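PDB 3P9Y: CG14216 from Drosophila melanogaster, which dephosphorylates phosphoserine in the C-terminal domain of RNA polymerase II and probably takes part in RNA processing and transcription termination. Local coordinates for residues I163-K168 with D177-E182; H27-K32 with M154-I159; E182-E185 with R189-L192. The protein carries 2 engineered substitutions. All coordinates share one frame; numbering follows the deposited sequence.

Contact 1 (I163-K168 with D177-E182); sequences INMMAK and DELIQE
Met165 lays its thioether over the backbone and first side-chain carbon of Leu179, and the leucine runs past it in the opposite direction. The pair joins the two consecutive helices 149-167 and 172-187 of a phosphatase with a fold like that of the low-molecular-weight tyrosine phosphatases, and here a single methionine bridges from one helix to the other. Even the nearest CA atoms, those of Met166 and Leu179, are 7.3 Å apart. The side chain of Met165 leaves its helix with CG anti to the backbone N (chi1 172°), continues extended to the sulfur, and then bends at its last torsion (chi3 62°). This bend sets the methyl group beside Leu179, with CE at 4.0 Å from Leu179 CB. Further back along the same chain, Met165 CG reaches Leu179 CD2 at 4.2 Å, the two being at the outer limit of contact. Leucine answers with its other methyl: Leu179 CD1 approaches the backbone of Met166, 4.3 Å from its CA. The contact is mostly apolar, but the thioether end of Met165 also rests against the backbone carbonyl of Leu179. Met166 itself belongs mainly to the interior, where it meets Leu172 and Ile176 of the second helix as well as Ile111 and Leu141 of the central sheet. Met165 is also touched by Phe183, one turn further along helix 172-187. A bound tetraethylene glycol, probably from the crystallisation liquor, lies close to Leu179. The nearest approach of the two segments is between Met165 CE and the carbonyl oxygen Leu179 O, at 3.5 Å.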
loop_
_atom_site.group_PDB
_atom_site.type_symbol
_atom_site.label_atom_id
_atom_site.label_comp_id
_atom_site.label_asym_id
_atom_site.label_seq_id
_atom_site.Cartn_x
_atom_site.Cartn_y
_atom_site.Cartn_z
ATOM N N ILE A 163 -7.445 7.141 7.286
ATOM C CA ILE A 163 -6.512 8.250 7.109
ATOM C C ILE A 163 -7.254 9.578 7.223
ATOM O O ILE A 163 -6.764 10.524 7.823
ATOM C CB ILE A 163 -5.786 8.183 5.751
ATOM C CG1 ILE A 163 -4.969 6.890 5.634
ATOM C CG2 ILE A 163 -4.885 9.401 5.572
ATOM C CD1 ILE A 163 -3.758 6.825 6.555
ATOM N N ASN A 164 -8.446 9.640 6.643
ATOM C CA ASN A 164 -9.275 10.829 6.731
ATOM C C ASN A 164 -9.523 11.211 8.189
ATOM O O ASN A 164 -9.433 12.377 8.553
ATOM C CB ASN A 164 -10.601 10.601 6.006
ATOM C CG ASN A 164 -11.395 11.872 5.833
ATOM O OD1 ASN A 164 -10.906 12.856 5.264
ATOM N ND2 ASN A 164 -12.634 11.867 6.323
ATOM N N MET A 165 -9.816 10.214 9.019
ATOM C CA MET A 165 -10.076 10.430 10.437
ATOM C C MET A 165 -8.843 11.023 11.126
ATOM O O MET A 165 -8.930 11.998 11.880
ATOM C CB MET A 165 -10.467 9.102 11.100
ATOM C CG MET A 165 -10.568 9.152 12.624
ATOM S SD MET A 165 -10.834 7.520 13.373
ATOM C CE MET A 165 -9.340 6.674 12.867
ATOM N N MET A 166 -7.689 10.435 10.853
ATOM C CA MET A 166 -6.459 10.861 11.492
ATOM C C MET A 166 -6.004 12.230 10.999
ATOM O O MET A 166 -5.364 12.970 11.740
ATOM C CB MET A 166 -5.381 9.808 11.271
ATOM C CG MET A 166 -5.699 8.521 12.018
ATOM S SD MET A 166 -4.526 7.218 11.666
ATOM C CE MET A 166 -4.677 7.088 9.889
ATOM N N ALA A 167 -6.367 12.568 9.766
ATOM C CA ALA A 167 -6.001 13.851 9.173
ATOM C C ALA A 167 -6.739 14.995 9.854
ATOM O O ALA A 167 -6.291 16.137 9.820
ATOM C CB ALA A 167 -6.295 13.854 7.672
ATOM N N LYS A 168 -7.874 14.688 10.471
ATOM C CA LYS A 168 -8.673 15.706 11.134
ATOM C C LYS A 168 -8.145 16.038 12.526
ATOM O O LYS A 168 -8.622 16.977 13.166
ATOM C CB LYS A 168 -10.133 15.263 11.223
ATOM C CG LYS A 168 -10.836 15.195 9.874
ATOM C CD LYS A 168 -12.205 14.544 9.997
ATOM C CE LYS A 168 -12.896 14.446 8.647
ATOM N NZ LYS A 168 -14.137 13.614 8.722
ATOM N N ASP A 177 -3.991 6.997 19.517
ATOM C CA ASP A 177 -4.368 5.791 20.245
ATOM C C ASP A 177 -5.885 5.728 20.397
ATOM O O ASP A 177 -6.500 4.702 20.122
ATOM C CB ASP A 177 -3.689 5.736 21.619
ATOM C CG ASP A 177 -2.206 5.408 21.526
ATOM O OD1 ASP A 177 -1.792 4.777 20.534
ATOM O OD2 ASP A 177 -1.448 5.777 22.448
ATOM N N GLU A 178 -6.492 6.827 20.830
ATOM C CA GLU A 178 -7.930 6.839 21.046
ATOM C C GLU A 178 -8.682 6.718 19.721
ATOM O O GLU A 178 -9.716 6.066 19.665
ATOM C CB GLU A 178 -8.370 8.098 21.802
ATOM C CG GLU A 178 -7.987 8.097 23.285
ATOM C CD GLU A 178 -8.657 9.221 24.068
ATOM O OE1 GLU A 178 -9.285 10.102 23.438
ATOM O OE2 GLU A 178 -8.558 9.223 25.316
ATOM N N LEU A 179 -8.163 7.341 18.664
ATOM C CA LEU A 179 -8.814 7.290 17.352
ATOM C C LEU A 179 -8.776 5.874 16.775
ATOM O O LEU A 179 -9.727 5.430 16.143
ATOM C CB LEU A 179 -8.154 8.260 16.371
ATOM C CG LEU A 179 -8.334 9.751 16.664
ATOM C CD1 LEU A 179 -7.489 10.570 15.708
ATOM C CD2 LEU A 179 -9.811 10.153 16.582
ATOM N N ILE A 180 -7.671 5.171 16.996
ATOM C CA ILE A 180 -7.542 3.800 16.525
ATOM C C ILE A 180 -8.592 2.921 17.196
ATOM O O ILE A 180 -9.252 2.128 16.539
ATOM C CB ILE A 180 -6.144 3.229 16.817
ATOM C CG1 ILE A 180 -5.113 3.843 15.865
ATOM C CG2 ILE A 180 -6.141 1.698 16.675
ATOM C CD1 ILE A 180 -3.679 3.472 16.204
ATOM N N GLN A 181 -8.754 3.069 18.506
ATOM C CA GLN A 181 -9.716 2.252 19.234
ATOM C C GLN A 181 -11.144 2.566 18.778
ATOM O O GLN A 181 -11.957 1.661 18.615
ATOM C CB GLN A 181 -9.573 2.456 20.744
ATOM C CG GLN A 181 -10.552 1.637 21.594
ATOM C CD GLN A 181 -10.330 0.133 21.481
ATOM O OE1 GLN A 181 -9.204 -0.332 21.337
ATOM N NE2 GLN A 181 -11.409 -0.629 21.554
ATOM N N GLU A 182 -11.447 3.847 18.576
ATOM C CA GLU A 182 -12.772 4.251 18.108
ATOM C C GLU A 182 -13.066 3.624 16.747
ATOM O O GLU A 182 -14.160 3.110 16.512
ATOM C CB GLU A 182 -12.867 5.772 18.009
ATOM C CG GLU A 182 -14.211 6.278 17.488
ATOM C CD GLU A 182 -15.363 5.986 18.437
ATOM O OE1 GLU A 182 -15.099 5.668 19.617
ATOM O OE2 GLU A 182 -16.534 6.081 18.003
#

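Contact 2 (H27-K32 with M154-I159); sequences HNFLAK and MGAFVI
The ring of Phe157 receives the edge of the Phe29 ring on one face, and the Phe29 ring in turn has Phe157 CA over one of its own faces and Ala156 O oblique to it. The stack is edge-to-face but inclined rather than strictly perpendicular, with the planes at 51° and the centroids 4.5 Å apart. Two atoms of Phe29 do the touching: CE1 stands 3.5 Å above the plane of the Phe157 ring, displaced from its centre toward the rim, while CZ makes the closest approach, 3.5 Å from Phe157 CE1. Phe29 owes this reach to a first torsion that sets CG anti to the backbone N (chi1 -158°), carrying the ring across to helix 149-167. Phe157 starts from a CB directed away from helix 22-32, yet its ring swings back to meet the Phe29 ring.

Beneath the rings the helices come together on smaller groups. Ala156 directs its CB toward the other helix, and that CB lies 3.8 Å from Phe29 CB, where the segment axes approach to 9.0 Å. Deeper still, Leu30 CD1 meets Ile159 CG2 at 4.3 Å; Leu30 also packs on Val37 of the edge strand 36-41. The two helix segments run in broadly the same direction, crossing at -40°, consistent with two helices packed side by side on one face of the mostly parallel sheet in the low-molecular-weight phosphatase-like fold.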
loop_
_atom_site.group_PDB
_atom_site.type_symbol
_atom_site.label_atom_id
_atom_site.label_comp_id
_atom_site.label_asym_id
_atom_site.label_seq_id
_atom_site.Cartn_x
_atom_site.Cartn_y
_atom_site.Cartn_z
ATOM N N HIS A 27 -3.400 3.446 -3.200
ATOM C CA HIS A 27 -2.647 4.590 -3.695
ATOM C C HIS A 27 -3.590 5.468 -4.497
ATOM O O HIS A 27 -3.687 6.672 -4.270
ATOM C CB HIS A 27 -1.484 4.139 -4.586
ATOM C CG HIS A 27 -0.543 5.245 -4.970
ATOM N ND1 HIS A 27 0.824 5.071 -5.033
ATOM C CD2 HIS A 27 -0.771 6.537 -5.311
ATOM C CE1 HIS A 27 1.398 6.206 -5.391
ATOM N NE2 HIS A 27 0.452 7.111 -5.568
ATOM N N ASN A 28 -4.295 4.844 -5.436
ATOM C CA ASN A 28 -5.156 5.563 -6.361
ATOM C C ASN A 28 -6.272 6.305 -5.636
ATOM O O ASN A 28 -6.526 7.481 -5.899
ATOM C CB ASN A 28 -5.751 4.595 -7.379
ATOM C CG ASN A 28 -6.661 5.285 -8.366
ATOM O OD1 ASN A 28 -6.210 5.835 -9.369
ATOM N ND2 ASN A 28 -7.950 5.273 -8.078
ATOM N N PHE A 29 -6.923 5.615 -4.708
ATOM C CA PHE A 29 -8.044 6.193 -3.982
ATOM C C PHE A 29 -7.570 7.354 -3.112
ATOM O O PHE A 29 -8.124 8.448 -3.173
ATOM C CB PHE A 29 -8.720 5.115 -3.128
ATOM C CG PHE A 29 -10.141 5.427 -2.769
ATOM C CD1 PHE A 29 -11.188 4.945 -3.542
ATOM C CD2 PHE A 29 -10.436 6.195 -1.658
ATOM C CE1 PHE A 29 -12.505 5.230 -3.208
ATOM C CE2 PHE A 29 -11.750 6.484 -1.320
ATOM C CZ PHE A 29 -12.784 5.998 -2.093
ATOM N N LEU A 30 -6.539 7.114 -2.307
ATOM C CA LEU A 30 -5.986 8.146 -1.434
ATOM C C LEU A 30 -5.591 9.397 -2.217
ATOM O O LEU A 30 -5.867 10.512 -1.782
ATOM C CB LEU A 30 -4.770 7.614 -0.667
ATOM C CG LEU A 30 -5.084 6.711 0.529
ATOM C CD1 LEU A 30 -3.839 5.932 0.957
ATOM C CD2 LEU A 30 -5.648 7.518 1.697
ATOM N N ALA A 31 -4.945 9.210 -3.366
ATOM C CA ALA A 31 -4.494 10.335 -4.181
ATOM C C ALA A 31 -5.681 11.136 -4.715
ATOM O O ALA A 31 -5.642 12.363 -4.754
ATOM C CB ALA A 31 -3.630 9.844 -5.330
ATOM N N LYS A 32 -6.732 10.437 -5.129
ATOM C CA LYS A 32 -7.939 11.090 -5.625
ATOM C C LYS A 32 -8.658 11.868 -4.526
ATOM O O LYS A 32 -9.352 12.844 -4.807
ATOM C CB LYS A 32 -8.889 10.064 -6.241
ATOM C CG LYS A 32 -8.471 9.592 -7.620
ATOM C CD LYS A 32 -9.439 8.557 -8.169
ATOM C CE LYS A 32 -9.104 8.202 -9.610
ATOM N NZ LYS A 32 -10.096 7.255 -10.205
ATOM N N MET A 154 -12.198 -2.474 -1.691
ATOM C CA MET A 154 -12.865 -2.320 -0.403
ATOM C C MET A 154 -11.861 -1.837 0.636
ATOM O O MET A 154 -12.167 -0.992 1.464
ATOM C CB MET A 154 -13.456 -3.651 0.059
ATOM C CG MET A 154 -14.491 -4.253 -0.876
ATOM S SD MET A 154 -16.105 -3.472 -0.725
ATOM C CE MET A 154 -15.959 -2.087 -1.863
ATOM N N GLY A 155 -10.657 -2.390 0.583
ATOM C CA GLY A 155 -9.590 -1.990 1.481
ATOM C C GLY A 155 -9.207 -0.535 1.271
ATOM O O GLY A 155 -8.879 0.174 2.221
ATOM N N ALA A 156 -9.257 -0.079 0.025
ATOM C CA ALA A 156 -8.891 1.296 -0.275
ATOM C C ALA A 156 -9.884 2.241 0.385
ATOM O O ALA A 156 -9.499 3.260 0.938
ATOM C CB ALA A 156 -8.842 1.523 -1.775
ATOM N N PHE A 157 -11.164 1.891 0.328
ATOM C CA PHE A 157 -12.195 2.667 1.003
ATOM C C PHE A 157 -11.935 2.719 2.505
ATOM O O PHE A 157 -12.033 3.776 3.116
ATOM C CB PHE A 157 -13.580 2.055 0.762
ATOM C CG PHE A 157 -14.275 2.571 -0.469
ATOM C CD1 PHE A 157 -15.100 3.692 -0.398
ATOM C CD2 PHE A 157 -14.124 1.929 -1.689
ATOM C CE1 PHE A 157 -15.755 4.171 -1.530
ATOM C CE2 PHE A 157 -14.775 2.396 -2.823
ATOM C CZ PHE A 157 -15.593 3.519 -2.745
ATOM N N VAL A 158 -11.621 1.574 3.102
ATOM C CA VAL A 158 -11.474 1.496 4.554
ATOM C C VAL A 158 -10.226 2.238 5.021
ATOM O O VAL A 158 -10.258 2.977 5.999
ATOM C CB VAL A 158 -11.387 0.036 5.037
ATOM C CG1 VAL A 158 -11.198 -0.009 6.547
ATOM C CG2 VAL A 158 -12.635 -0.731 4.623
ATOM N N ILE A 159 -9.125 2.021 4.323
ATOM C CA ILE A 159 -7.879 2.682 4.651
ATOM C C ILE A 159 -8.056 4.187 4.527
ATOM O O ILE A 159 -7.531 4.950 5.336
ATOM C CB ILE A 159 -6.755 2.209 3.728
ATOM C CG1 ILE A 159 -6.343 0.788 4.116
ATOM C CG2 ILE A 159 -5.560 3.148 3.804
ATOM C CD1 ILE A 159 -5.443 0.117 3.104
#

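Contact 3 (E182-E185 with R189-L192); sequences EFEE and RVIL
Glu184 bonds with its carboxylate to the backbone of Ile191, a side chain near the end of helix 172-187 thereby holding the loop that leads into strand 192-197. Among the polar interactions, the main one runs from Ile191 N to Glu184 OE2 at 3.0 Å and is nearly straight, with an N-H...O angle of 165°. The oxygen accepts through its anti lone pair, turned away from the other carboxylate oxygen. With CG anti to the carbonyl carbon and beside the backbone N (chi1 -75°), and the rest of the glutamate chain extended, the carboxylate is carried to the loop. The same OE2 stands 3.2 Å from Ile191 O, an approach of two acceptors that would be expected to cost energy and could raise the proton affinity of the carboxylate. A second polar link, from Arg189 N to Glu184 O, is weak, being both long (3.5 Å) and bent (131°).

Carbon-to-oxygen contacts fill in beside these bonds. Arg189 O tucks against the glutamate, receiving a CA-H...O contact from Glu184 CA at 3.3 Å and lying 3.1 Å from Glu184 CG. The carbonyl thus sits against the base of the very side chain whose tip grips the next-but-one residue.

The apolar part lies on the inner side. Ile191 CD1 reaches Phe183 CD2 at 3.6 Å, the two side chains crossing at about a right angle. Both also touch Met162 of helix 149-167, and Ile191 goes on to Leu141 in the neighbouring strand, joining this corner to the core.

The whole is a tight helix-to-strand connection: the chain leaves helix 172-187, turns back beside its last turns and enters strand 192-197, which runs antiparallel to strand 137-142 at one edge of the otherwise parallel sheet of this phosphatase fold.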
loop_
_atom_site.group_PDB
_atom_site.type_symbol
_atom_site.label_atom_id
_atom_site.label_comp_id
_atom_site.label_asym_id
_atom_site.label_seq_id
_atom_site.Cartn_x
_atom_site.Cartn_y
_atom_site.Cartn_z
ATOM N N GLU A 182 -11.447 3.847 18.576
ATOM C CA GLU A 182 -12.772 4.251 18.108
ATOM C C GLU A 182 -13.066 3.624 16.747
ATOM O O GLU A 182 -14.160 3.110 16.512
ATOM C CB GLU A 182 -12.867 5.772 18.009
ATOM C CG GLU A 182 -14.211 6.278 17.488
ATOM C CD GLU A 182 -15.363 5.986 18.437
ATOM O OE1 GLU A 182 -15.099 5.668 19.617
ATOM O OE2 GLU A 182 -16.534 6.081 18.003
ATOM N N PHE A 183 -12.078 3.658 15.860
ATOM C CA PHE A 183 -12.208 3.068 14.532
ATOM C C PHE A 183 -12.442 1.562 14.640
ATOM O O PHE A 183 -13.284 1.005 13.936
ATOM C CB PHE A 183 -10.950 3.343 13.706
ATOM C CG PHE A 183 -11.117 3.088 12.227
ATOM C CD1 PHE A 183 -11.548 4.096 11.381
ATOM C CD2 PHE A 183 -10.829 1.847 11.688
ATOM C CE1 PHE A 183 -11.698 3.867 10.015
ATOM C CE2 PHE A 183 -10.976 1.610 10.329
ATOM C CZ PHE A 183 -11.407 2.626 9.490
ATOM N N GLU A 184 -11.696 0.910 15.529
ATOM C CA GLU A 184 -11.805 -0.532 15.713
ATOM C C GLU A 184 -13.208 -0.916 16.168
ATOM O O GLU A 184 -13.783 -1.881 15.680
ATOM C CB GLU A 184 -10.762 -1.020 16.728
ATOM C CG GLU A 184 -9.348 -1.064 16.169
ATOM C CD GLU A 184 -8.291 -1.273 17.234
ATOM O OE1 GLU A 184 -8.432 -0.716 18.344
ATOM O OE2 GLU A 184 -7.310 -1.981 16.951
ATOM N N GLU A 185 -13.758 -0.143 17.094
ATOM C CA GLU A 185 -15.069 -0.427 17.650
ATOM C C GLU A 185 -16.182 -0.173 16.631
ATOM O O GLU A 185 -17.172 -0.900 16.597
ATOM C CB GLU A 185 -15.304 0.414 18.905
ATOM C CG GLU A 185 -14.432 -0.006 20.088
ATOM C CD GLU A 185 -14.739 0.757 21.365
ATOM O OE1 GLU A 185 -15.729 1.512 21.396
ATOM O OE2 GLU A 185 -13.989 0.596 22.345
ATOM N N ARG A 189 -12.846 -3.827 12.985
ATOM C CA ARG A 189 -11.603 -4.364 12.445
ATOM C C ARG A 189 -10.462 -4.080 13.403
ATOM O O ARG A 189 -10.418 -3.026 14.039
ATOM C CB ARG A 189 -11.274 -3.731 11.095
ATOM C CG ARG A 189 -12.280 -4.015 9.997
ATOM C CD ARG A 189 -12.018 -3.093 8.812
ATOM N NE ARG A 189 -13.087 -3.140 7.816
ATOM C CZ ARG A 189 -13.067 -3.913 6.735
ATOM N NH1 ARG A 189 -12.031 -4.714 6.485
ATOM N NH2 ARG A 189 -14.089 -3.879 5.891
ATOM N N VAL A 190 -9.534 -5.020 13.502
ATOM C CA VAL A 190 -8.365 -4.822 14.332
ATOM C C VAL A 190 -7.309 -4.054 13.544
ATOM O O VAL A 190 -7.047 -4.341 12.377
ATOM C CB VAL A 190 -7.784 -6.160 14.817
ATOM C CG1 VAL A 190 -6.447 -5.947 15.490
ATOM C CG2 VAL A 190 -8.764 -6.836 15.766
ATOM N N ILE A 191 -6.720 -3.067 14.197
ATOM C CA ILE A 191 -5.609 -2.329 13.633
ATOM C C ILE A 191 -4.373 -2.611 14.474
ATOM O O ILE A 191 -4.411 -2.474 15.699
ATOM C CB ILE A 191 -5.889 -0.817 13.655
ATOM C CG1 ILE A 191 -7.124 -0.490 12.809
ATOM C CG2 ILE A 191 -4.673 -0.039 13.146
ATOM C CD1 ILE A 191 -7.505 0.970 12.840
ATOM N N LEU A 192 -3.285 -3.024 13.831
ATOM C CA LEU A 192 -2.015 -3.170 14.532
ATOM C C LEU A 192 -1.309 -1.822 14.464
ATOM O O LEU A 192 -1.302 -1.176 13.416
ATOM C CB LEU A 192 -1.143 -4.256 13.889
ATOM C CG LEU A 192 -1.829 -5.593 13.593
ATOM C CD1 LEU A 192 -0.850 -6.553 12.936
ATOM C CD2 LEU A 192 -2.414 -6.211 14.863
#

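In the fold
Helix 149-167 ties the arrangement together: it supplies one side of contact 2 largely through its first half and one side of contact 1 through its C-terminal part. Along the chain contact 2 closes before contact 1 opens, and contact 3 begins at Glu182, where contact 1 ends, both using part of helix 172-187. The centres of contacts 1 and 3 are about 10 Å apart, with Met165 against Phe183; contact 2 lies about 16 Å from contact 1 and about 17 Å from contact 3. They join helix 22-32 to helix 149-167, and that to the following helix 172-187, so that early and late helices pack together and the last hands the chain to edge strand 192-197.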